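Local coordinates for DNA replication regulator protein HobA (Helicobacter pylori, PDB 2UVP) that is required for initiating DNA replication and increases the binding of the initiator DnaA to the origin region oriC, at residues S94-K99 with M111-P116; H65-Y70 with F140-E145; L72-P77 with Q167-F172. One frame throughout, in Å; residues are numbered along the deposited sequence.

How the contacts relate
Three contacts with no hydrogen bond across them, in one alpha/beta chain, illustrate how the partners of aromatic rings change with place in the fold. Contact 2 is the most central, its middle about 4 Å from the centre of the chain; contact 3 lies about 9 Å out and contact 1 about 18 Å, though the touching residues of contact 1 are still buried, and a neighbouring subunit packs on them. Contacts 2 and 3 share helix 65-75 and touch each other: contact 2 sets it against a sheet strand, ring to ring; contact 3 sets it against helix 161-180, an asparagine and a leucine meeting phenylalanine rings. Contact 1 stands apart, joining a loop to a helix end through two rings and a threonine.

Contact 1: S94-K99 with M111-P116; sequences SSFYPK and MTYQNP
F96 reaches across to T112 and Y113, where a type I beta turn, S94 to Y97, meets the C-terminal end of helix 102-112 in this alpha/beta fold. The phenylalanine buries the largest area of the contact. The CD2-CE2 side of its ring carries most of the touch: CE2 of F96 lies 3.8 Å from CE2 of Y113, while the tyrosine hydroxyl sits near the plane of the F96 ring, at its edge, with OH of Y113 3.7 Å from CE2 of F96. Having CG beside the backbone N (chi1 -43°) swings the F96 ring out of the turn toward the helix end. T112 comes from the opposite direction and offers its methyl, while its OG1 is held by the carbonyl of T108 and by a polar side chain of a neighbouring subunit. An aromatic residue of that subunit also meets the Y113 ring. Within the turn OG of S94 accepts from N of F96 at 3.2 Å, an ST turn, beside the backbone bond from N of Y97 to O of S94. CG2 of T112 approaches CE2 of F96 at 4.0 Å and rests 3.8 Å above one face of the Y113 ring, offset toward its rim.

Contact 2: H65-Y70 with F140-E145; sequences HWFLNY and FLWLFE
CZ3 of W142 meets the CE2-CZ side of the F67 ring, joining helix 65-75 to strand 139-143 of the parallel sheet. CZ3 of W142 is 3.6 Å from both CE2 and CZ of F67 and lies near the plane of the phenyl ring, at its edge. The ring centroids are 5.8 Å apart and the planes are inclined at 40°, an oblique pairing that is neither a stack nor an edge-to-face contact. The two side chains run at about a right angle to one another. F67 projects from the helix with CG anti to the backbone N (chi1 -175°), which carries the far end of its ring to the six-membered half of the indole. The next shell supports the indole from the strand itself: NE1 of W142 lies 3.2 Å above the F140 ring, over its centre, so the N-H side of the tryptophan rests on a phenyl face two residues back along the strand. Farther out, W119 meets both F140 and W142, V121 and L165 pack on F67, and L168 of helix 161-180 closes on the tryptophan. Both touching residues are buried. The chemistry is mainly dispersion and shape between aromatic carbon atoms, with no hydrogen bond to fix the angle, so the surrounding side chains probably help to set the tilt.

Contact 3: L72-P77 with Q167-F172; sequences LSNLNP and QLFKLF
F169 fits against N74 and L75 where helix 65-75 packs on helix 161-180, two helices that lie together against the parallel sheet of this alpha/beta fold. The tight part is at the end of the phenyl ring. CB of N74 comes within 3.3 Å of CE2 of F169, a close carbon-carbon approach, and stands obliquely to the ring. L75 supplies a second surface: its CG lies in the plane of the F169 ring, at the edge, 3.8 Å from CZ of F169, and its methyl CD2 is 3.7 Å from that same CZ. With chi1 at 180° the F169 side chain is fully extended from N through CG, which carries the phenyl from helix 161-180 toward helix 65-75, between these two side chains. Deeper in, W119 of the sheet touches L75 and F169 and meets F172 edge-to-face, while Y70 meets F169 edge-to-face from one turn earlier on helix 65-75.

The looser side begins at the amide of N74, whose plane is 67° from that of the ring; this residue is partly exposed and meets F169 chiefly through its CB. K170, also partly exposed, makes no close contact with residues 72-77, and its NZ forms a salt bridge with an acidic side chain of a neighbouring subunit and a weak hydrogen bond with OH of Y70. In the buried direction the contact thins for another reason: F172, itself buried, meets L75 only at long range, CD2 of L75 being 4.2 Å from CE2 of F172 at the ring edge.

Contact 1: S94-K99 with M111-P116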
loop_
_atom_site.group_PDB
_atom_site.type_symbol
_atom_site.label_atom_id
_atom_site.label_comp_id
_atom_site.label_asym_id
_atom_site.label_seq_id
_atom_site.Cartn_x
_atom_site.Cartn_y
_atom_site.Cartn_z
ATOM N N SER A 94 -0.177 -1.667 -10.446
ATOM C CA SER A 94 -0.994 -0.892 -11.383
ATOM C C SER A 94 -2.293 -1.607 -11.730
ATOM O O SER A 94 -2.410 -2.822 -11.594
ATOM C CB SER A 94 -0.204 -0.550 -12.629
ATOM O OG SER A 94 -0.266 -1.599 -13.550
ATOM N N SER A 95 -3.281 -0.835 -12.178
ATOM C CA SER A 95 -4.564 -1.399 -12.554
ATOM C C SER A 95 -4.445 -2.252 -13.826
ATOM O O SER A 95 -5.383 -2.958 -14.179
ATOM C CB SER A 95 -5.583 -0.272 -12.747
ATOM O OG SER A 95 -5.696 0.521 -11.566
ATOM N N PHE A 96 -3.296 -2.199 -14.499
ATOM C CA PHE A 96 -3.112 -2.936 -15.763
ATOM C C PHE A 96 -2.452 -4.273 -15.545
ATOM O O PHE A 96 -2.297 -5.044 -16.490
ATOM C CB PHE A 96 -2.290 -2.135 -16.772
ATOM C CG PHE A 96 -2.671 -0.693 -16.833
ATOM C CD1 PHE A 96 -4.003 -0.309 -16.685
ATOM C CD2 PHE A 96 -1.703 0.278 -16.995
ATOM C CE1 PHE A 96 -4.359 1.060 -16.718
ATOM C CE2 PHE A 96 -2.044 1.638 -17.033
ATOM C CZ PHE A 96 -3.377 2.020 -16.903
ATOM N N TYR A 97 -2.027 -4.542 -14.314
ATOM C CA TYR A 97 -1.430 -5.834 -14.040
ATOM C C TYR A 97 -2.449 -6.913 -14.411
ATOM O O TYR A 97 -3.603 -6.832 -13.992
ATOM C CB TYR A 97 -1.034 -5.959 -12.580
ATOM C CG TYR A 97 -0.226 -7.198 -12.320
ATOM C CD1 TYR A 97 1.169 -7.174 -12.387
ATOM C CD2 TYR A 97 -0.859 -8.408 -12.016
ATOM C CE1 TYR A 97 1.919 -8.335 -12.128
ATOM C CE2 TYR A 97 -0.122 -9.566 -11.776
ATOM C CZ TYR A 97 1.264 -9.516 -11.833
ATOM O OH TYR A 97 1.979 -10.676 -11.598
ATOM N N PRO A 98 -2.028 -7.900 -15.223
ATOM C CA PRO A 98 -2.971 -8.894 -15.731
ATOM C C PRO A 98 -3.254 -9.957 -14.693
ATOM O O PRO A 98 -2.418 -10.832 -14.445
ATOM C CB PRO A 98 -2.226 -9.498 -16.916
ATOM C CG PRO A 98 -0.774 -9.398 -16.511
ATOM C CD PRO A 98 -0.658 -8.126 -15.728
ATOM N N LYS A 99 -4.401 -9.844 -14.052
ATOM C CA LYS A 99 -4.951 -10.960 -13.306
ATOM C C LYS A 99 -5.705 -11.847 -14.291
ATOM O O LYS A 99 -5.482 -13.062 -14.335
ATOM C CB LYS A 99 -5.834 -10.458 -12.167
ATOM C CG LYS A 99 -5.024 -10.166 -10.922
ATOM C CD LYS A 99 -5.151 -8.730 -10.470
ATOM C CE LYS A 99 -4.041 -8.404 -9.475
ATOM N NZ LYS A 99 -3.878 -6.937 -9.233
ATOM N N MET A 111 -1.470 1.693 -25.221
ATOM C CA MET A 111 -2.122 2.988 -25.466
ATOM C C MET A 111 -1.728 4.038 -24.438
ATOM O O MET A 111 -1.694 5.233 -24.735
ATOM C CB MET A 111 -3.647 2.838 -25.480
ATOM N N THR A 112 -1.410 3.582 -23.226
ATOM C CA THR A 112 -1.131 4.476 -22.104
ATOM C C THR A 112 0.284 5.028 -22.096
ATOM O O THR A 112 0.483 6.231 -21.874
ATOM C CB THR A 112 -1.409 3.744 -20.781
ATOM O OG1 THR A 112 -2.793 3.357 -20.768
ATOM C CG2 THR A 112 -1.114 4.621 -19.564
ATOM N N TYR A 113 1.256 4.146 -22.349
ATOM C CA TYR A 113 2.668 4.500 -22.256
ATOM C C TYR A 113 3.293 4.708 -23.625
ATOM O O TYR A 113 3.002 3.958 -24.559
ATOM C CB TYR A 113 3.444 3.400 -21.497
ATOM C CG TYR A 113 2.908 3.186 -20.095
ATOM C CD1 TYR A 113 3.314 4.024 -19.049
ATOM C CD2 TYR A 113 1.997 2.169 -19.820
ATOM C CE1 TYR A 113 2.803 3.852 -17.751
ATOM C CE2 TYR A 113 1.484 1.987 -18.522
ATOM C CZ TYR A 113 1.899 2.833 -17.501
ATOM O OH TYR A 113 1.387 2.673 -16.215
ATOM N N GLN A 114 4.144 5.719 -23.722
ATOM C CA GLN A 114 4.805 6.033 -24.982
ATOM C C GLN A 114 5.764 4.920 -25.410
ATOM O O GLN A 114 5.829 4.573 -26.602
ATOM C CB GLN A 114 5.553 7.353 -24.889
ATOM C CG GLN A 114 4.660 8.593 -24.877
ATOM C CD GLN A 114 5.455 9.858 -25.136
ATOM O OE1 GLN A 114 5.183 10.914 -24.556
ATOM N NE2 GLN A 114 6.458 9.756 -26.003
ATOM N N ASN A 115 6.506 4.362 -24.451
ATOM C CA ASN A 115 7.591 3.431 -24.799
ATOM C C ASN A 115 7.945 2.560 -23.587
ATOM O O ASN A 115 8.993 2.760 -22.988
ATOM C CB ASN A 115 8.808 4.250 -25.274
ATOM C CG ASN A 115 9.973 3.391 -25.767
ATOM O OD1 ASN A 115 9.816 2.218 -26.099
ATOM N ND2 ASN A 115 11.149 3.995 -25.820
ATOM N N PRO A 116 7.074 1.592 -23.239
ATOM C CA PRO A 116 7.338 0.798 -22.035
ATOM C C PRO A 116 8.307 -0.358 -22.276
ATOM O O PRO A 116 8.418 -0.852 -23.392
ATOM C CB PRO A 116 5.961 0.239 -21.693
ATOM C CG PRO A 116 5.349 -0.000 -23.078
ATOM C CD PRO A 116 5.811 1.182 -23.892
#

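Contact 2: H65-Y70 with F140-E145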
loop_
_atom_site.group_PDB
_atom_site.type_symbol
_atom_site.label_atom_id
_atom_site.label_comp_id
_atom_site.label_asym_id
_atom_site.label_seq_id
_atom_site.Cartn_x
_atom_site.Cartn_y
_atom_site.Cartn_z
ATOM N N HIS A 65 8.542 -9.120 -3.605
ATOM C CA HIS A 65 7.979 -7.769 -3.455
ATOM C C HIS A 65 8.981 -6.840 -2.779
ATOM O O HIS A 65 9.065 -5.666 -3.147
ATOM C CB HIS A 65 6.665 -7.768 -2.671
ATOM C CG HIS A 65 5.523 -8.387 -3.403
ATOM N ND1 HIS A 65 4.240 -8.407 -2.887
ATOM C CD2 HIS A 65 5.446 -8.968 -4.626
ATOM C CE1 HIS A 65 3.433 -9.005 -3.748
ATOM N NE2 HIS A 65 4.135 -9.343 -4.816
ATOM N N TRP A 66 9.750 -7.347 -1.810
ATOM C CA TRP A 66 10.775 -6.500 -1.173
ATOM C C TRP A 66 11.764 -5.966 -2.220
ATOM O O TRP A 66 12.239 -4.834 -2.117
ATOM C CB TRP A 66 11.526 -7.252 -0.072
ATOM C CG TRP A 66 12.324 -8.428 -0.582
ATOM C CD1 TRP A 66 11.888 -9.705 -0.729
ATOM C CD2 TRP A 66 13.686 -8.406 -1.040
ATOM N NE1 TRP A 66 12.909 -10.503 -1.220
ATOM C CE2 TRP A 66 14.022 -9.726 -1.416
ATOM C CE3 TRP A 66 14.657 -7.398 -1.143
ATOM C CZ2 TRP A 66 15.298 -10.066 -1.914
ATOM C CZ3 TRP A 66 15.936 -7.735 -1.638
ATOM C CH2 TRP A 66 16.234 -9.064 -2.001
ATOM N N PHE A 67 12.056 -6.761 -3.248
ATOM C CA PHE A 67 13.083 -6.377 -4.219
ATOM C C PHE A 67 12.508 -5.393 -5.245
ATOM O O PHE A 67 13.197 -4.485 -5.706
ATOM C CB PHE A 67 13.703 -7.606 -4.882
ATOM C CG PHE A 67 14.850 -7.282 -5.810
ATOM C CD1 PHE A 67 16.006 -6.649 -5.328
ATOM C CD2 PHE A 67 14.761 -7.585 -7.170
ATOM C CE1 PHE A 67 17.103 -6.371 -6.191
ATOM C CE2 PHE A 67 15.834 -7.286 -8.048
ATOM C CZ PHE A 67 17.000 -6.663 -7.542
ATOM N N LEU A 68 11.231 -5.566 -5.571
ATOM C CA LEU A 68 10.490 -4.550 -6.342
ATOM C C LEU A 68 10.618 -3.193 -5.626
ATOM O O LEU A 68 10.994 -2.193 -6.225
ATOM C CB LEU A 68 9.010 -4.952 -6.444
ATOM C CG LEU A 68 8.138 -4.526 -7.635
ATOM C CD1 LEU A 68 6.666 -4.542 -7.260
ATOM C CD2 LEU A 68 8.516 -3.276 -8.376
ATOM N N ASN A 69 10.320 -3.179 -4.328
ATOM C CA ASN A 69 10.435 -1.976 -3.506
ATOM C C ASN A 69 11.855 -1.403 -3.554
ATOM O O ASN A 69 12.049 -0.182 -3.726
ATOM C CB ASN A 69 9.998 -2.351 -2.080
ATOM C CG ASN A 69 9.941 -1.171 -1.129
ATOM O OD1 ASN A 69 10.754 -0.261 -1.184
ATOM N ND2 ASN A 69 8.973 -1.219 -0.202
ATOM N N TYR A 70 12.837 -2.288 -3.438
ATOM C CA TYR A 70 14.250 -1.896 -3.503
ATOM C C TYR A 70 14.578 -1.228 -4.836
ATOM O O TYR A 70 15.240 -0.197 -4.856
ATOM C CB TYR A 70 15.095 -3.143 -3.342
ATOM C CG TYR A 70 16.586 -2.881 -3.256
ATOM C CD1 TYR A 70 17.181 -2.526 -2.057
ATOM C CD2 TYR A 70 17.397 -3.029 -4.390
ATOM C CE1 TYR A 70 18.573 -2.309 -1.976
ATOM C CE2 TYR A 70 18.786 -2.812 -4.323
ATOM C CZ TYR A 70 19.359 -2.465 -3.110
ATOM O OH TYR A 70 20.722 -2.251 -2.984
ATOM N N PHE A 140 13.234 -6.836 -19.764
ATOM C CA PHE A 140 14.483 -7.078 -19.047
ATOM C C PHE A 140 14.065 -8.103 -18.025
ATOM O O PHE A 140 13.469 -7.762 -16.994
ATOM C CB PHE A 140 14.872 -5.761 -18.372
ATOM C CG PHE A 140 16.218 -5.743 -17.667
ATOM C CD1 PHE A 140 16.387 -4.885 -16.572
ATOM C CD2 PHE A 140 17.324 -6.462 -18.131
ATOM C CE1 PHE A 140 17.635 -4.763 -15.912
ATOM C CE2 PHE A 140 18.571 -6.348 -17.486
ATOM C CZ PHE A 140 18.721 -5.503 -16.367
ATOM N N LEU A 141 14.319 -9.374 -18.328
ATOM C CA LEU A 141 13.731 -10.457 -17.562
ATOM C C LEU A 141 14.766 -11.194 -16.735
ATOM O O LEU A 141 15.755 -11.721 -17.271
ATOM C CB LEU A 141 13.003 -11.447 -18.480
ATOM C CG LEU A 141 11.918 -10.842 -19.387
ATOM C CD1 LEU A 141 11.273 -11.918 -20.284
ATOM C CD2 LEU A 141 10.866 -10.105 -18.588
ATOM N N TRP A 142 14.523 -11.225 -15.432
ATOM C CA TRP A 142 15.393 -11.912 -14.508
ATOM C C TRP A 142 14.606 -13.093 -14.027
ATOM O O TRP A 142 13.755 -12.967 -13.140
ATOM C CB TRP A 142 15.734 -10.991 -13.336
ATOM C CG TRP A 142 16.480 -9.739 -13.663
ATOM C CD1 TRP A 142 16.594 -9.098 -14.874
ATOM C CD2 TRP A 142 17.176 -8.931 -12.713
ATOM N NE1 TRP A 142 17.353 -7.948 -14.722
ATOM C CE2 TRP A 142 17.727 -7.835 -13.407
ATOM C CE3 TRP A 142 17.424 -9.060 -11.332
ATOM C CZ2 TRP A 142 18.507 -6.847 -12.763
ATOM C CZ3 TRP A 142 18.193 -8.070 -10.689
ATOM C CH2 TRP A 142 18.724 -6.985 -11.408
ATOM N N LEU A 143 14.857 -14.252 -14.642
ATOM C CA LEU A 143 13.964 -15.398 -14.482
ATOM C C LEU A 143 14.683 -16.617 -13.961
ATOM O O LEU A 143 15.917 -16.682 -14.023
ATOM C CB LEU A 143 13.313 -15.765 -15.837
ATOM C CG LEU A 143 12.579 -14.632 -16.569
ATOM C CD1 LEU A 143 12.164 -15.090 -17.983
ATOM C CD2 LEU A 143 11.382 -14.149 -15.763
ATOM N N PHE A 144 13.903 -17.571 -13.457
ATOM C CA PHE A 144 14.447 -18.862 -13.036
ATOM C C PHE A 144 14.536 -19.886 -14.181
ATOM O O PHE A 144 15.160 -20.950 -14.035
ATOM C CB PHE A 144 13.629 -19.393 -11.874
ATOM C CG PHE A 144 13.617 -18.472 -10.684
ATOM C CD1 PHE A 144 14.807 -17.981 -10.162
ATOM C CD2 PHE A 144 12.424 -18.129 -10.072
ATOM C CE1 PHE A 144 14.802 -17.129 -9.048
ATOM C CE2 PHE A 144 12.399 -17.292 -8.953
ATOM C CZ PHE A 144 13.602 -16.792 -8.444
ATOM N N GLU A 145 13.900 -19.569 -15.304
ATOM C CA GLU A 145 14.106 -20.313 -16.558
ATOM C C GLU A 145 13.803 -19.422 -17.744
ATOM O O GLU A 145 12.962 -18.529 -17.648
ATOM C CB GLU A 145 13.264 -21.584 -16.615
ATOM C CG GLU A 145 11.790 -21.410 -16.306
ATOM C CD GLU A 145 11.064 -22.760 -16.228
ATOM O OE1 GLU A 145 11.050 -23.484 -17.255
ATOM O OE2 GLU A 145 10.517 -23.088 -15.142
#

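Contact 3: L72-P77 with Q167-F172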
loop_
_atom_site.group_PDB
_atom_site.type_symbol
_atom_site.label_atom_id
_atom_site.label_comp_id
_atom_site.label_asym_id
_atom_site.label_seq_id
_atom_site.Cartn_x
_atom_site.Cartn_y
_atom_site.Cartn_z
ATOM N N LEU A 72 12.529 0.370 -6.975
ATOM C CA LEU A 72 11.874 1.668 -7.036
ATOM C C LEU A 72 12.569 2.710 -6.156
ATOM O O LEU A 72 12.818 3.833 -6.598
ATOM C CB LEU A 72 10.409 1.527 -6.629
ATOM C CG LEU A 72 9.361 0.989 -7.619
ATOM C CD1 LEU A 72 9.884 0.194 -8.778
ATOM C CD2 LEU A 72 8.319 0.181 -6.834
ATOM N N SER A 73 12.903 2.347 -4.920
ATOM C CA SER A 73 13.479 3.336 -4.013
ATOM C C SER A 73 14.913 3.667 -4.361
ATOM O O SER A 73 15.358 4.788 -4.111
ATOM C CB SER A 73 13.406 2.920 -2.532
ATOM O OG SER A 73 14.056 1.698 -2.308
ATOM N N ASN A 74 15.646 2.710 -4.911
ATOM C CA ASN A 74 17.017 3.010 -5.316
ATOM C C ASN A 74 17.095 3.822 -6.600
ATOM O O ASN A 74 17.957 4.711 -6.723
ATOM C CB ASN A 74 17.903 1.762 -5.431
ATOM C CG ASN A 74 18.325 1.228 -4.080
ATOM O OD1 ASN A 74 17.533 0.617 -3.356
ATOM N ND2 ASN A 74 19.573 1.468 -3.724
ATOM N N LEU A 75 16.223 3.520 -7.556
ATOM C CA LEU A 75 16.254 4.232 -8.831
ATOM C C LEU A 75 15.802 5.674 -8.670
ATOM O O LEU A 75 16.376 6.571 -9.294
ATOM C CB LEU A 75 15.442 3.518 -9.909
ATOM C CG LEU A 75 16.143 2.257 -10.455
ATOM C CD1 LEU A 75 15.277 1.540 -11.490
ATOM C CD2 LEU A 75 17.521 2.551 -11.029
ATOM N N ASN A 76 14.788 5.887 -7.832
ATOM C CA ASN A 76 14.331 7.241 -7.523
ATOM C C ASN A 76 14.292 7.465 -6.024
ATOM O O ASN A 76 13.231 7.366 -5.415
ATOM C CB ASN A 76 12.963 7.523 -8.146
ATOM C CG ASN A 76 13.039 7.716 -9.651
ATOM O OD1 ASN A 76 13.863 8.509 -10.156
ATOM N ND2 ASN A 76 12.196 6.985 -10.379
ATOM N N PRO A 77 15.459 7.742 -5.426
ATOM C CA PRO A 77 15.516 7.917 -3.975
ATOM C C PRO A 77 14.752 9.176 -3.551
ATOM O O PRO A 77 14.458 10.031 -4.399
ATOM C CB PRO A 77 17.015 8.059 -3.704
ATOM C CG PRO A 77 17.575 8.598 -4.975
ATOM C CD PRO A 77 16.783 7.907 -6.050
ATOM N N GLN A 167 23.241 -7.544 -5.829
ATOM C CA GLN A 167 24.485 -7.370 -6.546
ATOM C C GLN A 167 24.189 -7.016 -8.017
ATOM O O GLN A 167 24.818 -6.113 -8.600
ATOM C CB GLN A 167 25.308 -8.643 -6.431
ATOM C CG GLN A 167 26.712 -8.440 -6.961
ATOM C CD GLN A 167 27.523 -9.722 -6.941
ATOM O OE1 GLN A 167 27.171 -10.688 -6.261
ATOM N NE2 GLN A 167 28.584 -9.751 -7.749
ATOM N N LEU A 168 23.210 -7.699 -8.605
ATOM C CA LEU A 168 22.823 -7.388 -9.999
ATOM C C LEU A 168 22.203 -5.995 -10.105
ATOM O O LEU A 168 22.441 -5.271 -11.078
ATOM C CB LEU A 168 21.848 -8.425 -10.539
ATOM C CG LEU A 168 22.465 -9.819 -10.756
ATOM C CD1 LEU A 168 21.325 -10.810 -10.907
ATOM C CD2 LEU A 168 23.465 -9.839 -11.976
ATOM N N PHE A 169 21.391 -5.617 -9.118
ATOM C CA PHE A 169 20.872 -4.263 -9.157
ATOM C C PHE A 169 21.984 -3.236 -9.115
ATOM O O PHE A 169 21.985 -2.256 -9.859
ATOM C CB PHE A 169 19.903 -3.957 -8.007
ATOM C CG PHE A 169 19.408 -2.555 -8.084
ATOM C CD1 PHE A 169 18.366 -2.251 -8.947
ATOM C CD2 PHE A 169 20.054 -1.527 -7.391
ATOM C CE1 PHE A 169 17.916 -0.919 -9.096
ATOM C CE2 PHE A 169 19.625 -0.183 -7.530
ATOM C CZ PHE A 169 18.544 0.109 -8.393
ATOM N N LYS A 170 22.931 -3.446 -8.218
ATOM C CA LYS A 170 24.011 -2.497 -8.031
ATOM C C LYS A 170 24.864 -2.433 -9.301
ATOM O O LYS A 170 25.355 -1.355 -9.670
ATOM C CB LYS A 170 24.831 -2.866 -6.807
ATOM C CG LYS A 170 24.075 -2.542 -5.474
ATOM C CD LYS A 170 24.778 -3.172 -4.287
ATOM C CE LYS A 170 24.013 -2.918 -2.947
ATOM N NZ LYS A 170 23.780 -1.435 -2.693
ATOM N N LEU A 171 24.998 -3.571 -9.982
ATOM C CA LEU A 171 25.691 -3.589 -11.268
ATOM C C LEU A 171 24.909 -2.742 -12.289
ATOM O O LEU A 171 25.495 -1.875 -12.974
ATOM C CB LEU A 171 25.825 -5.022 -11.785
ATOM C CG LEU A 171 26.429 -5.176 -13.177
ATOM C CD1 LEU A 171 27.877 -4.668 -13.205
ATOM C CD2 LEU A 171 26.351 -6.665 -13.587
ATOM N N PHE A 172 23.597 -2.983 -12.378
ATOM C CA PHE A 172 22.748 -2.224 -13.269
ATOM C C PHE A 172 22.819 -0.721 -13.016
ATOM O O PHE A 172 23.026 0.053 -13.955
ATOM C CB PHE A 172 21.286 -2.700 -13.210
ATOM C CG PHE A 172 20.367 -1.820 -13.982
ATOM C CD1 PHE A 172 20.316 -1.908 -15.366
ATOM C CD2 PHE A 172 19.610 -0.838 -13.337
ATOM C CE1 PHE A 172 19.491 -1.058 -16.113
ATOM C CE2 PHE A 172 18.775 0.020 -14.077
ATOM C CZ PHE A 172 18.710 -0.111 -15.477
#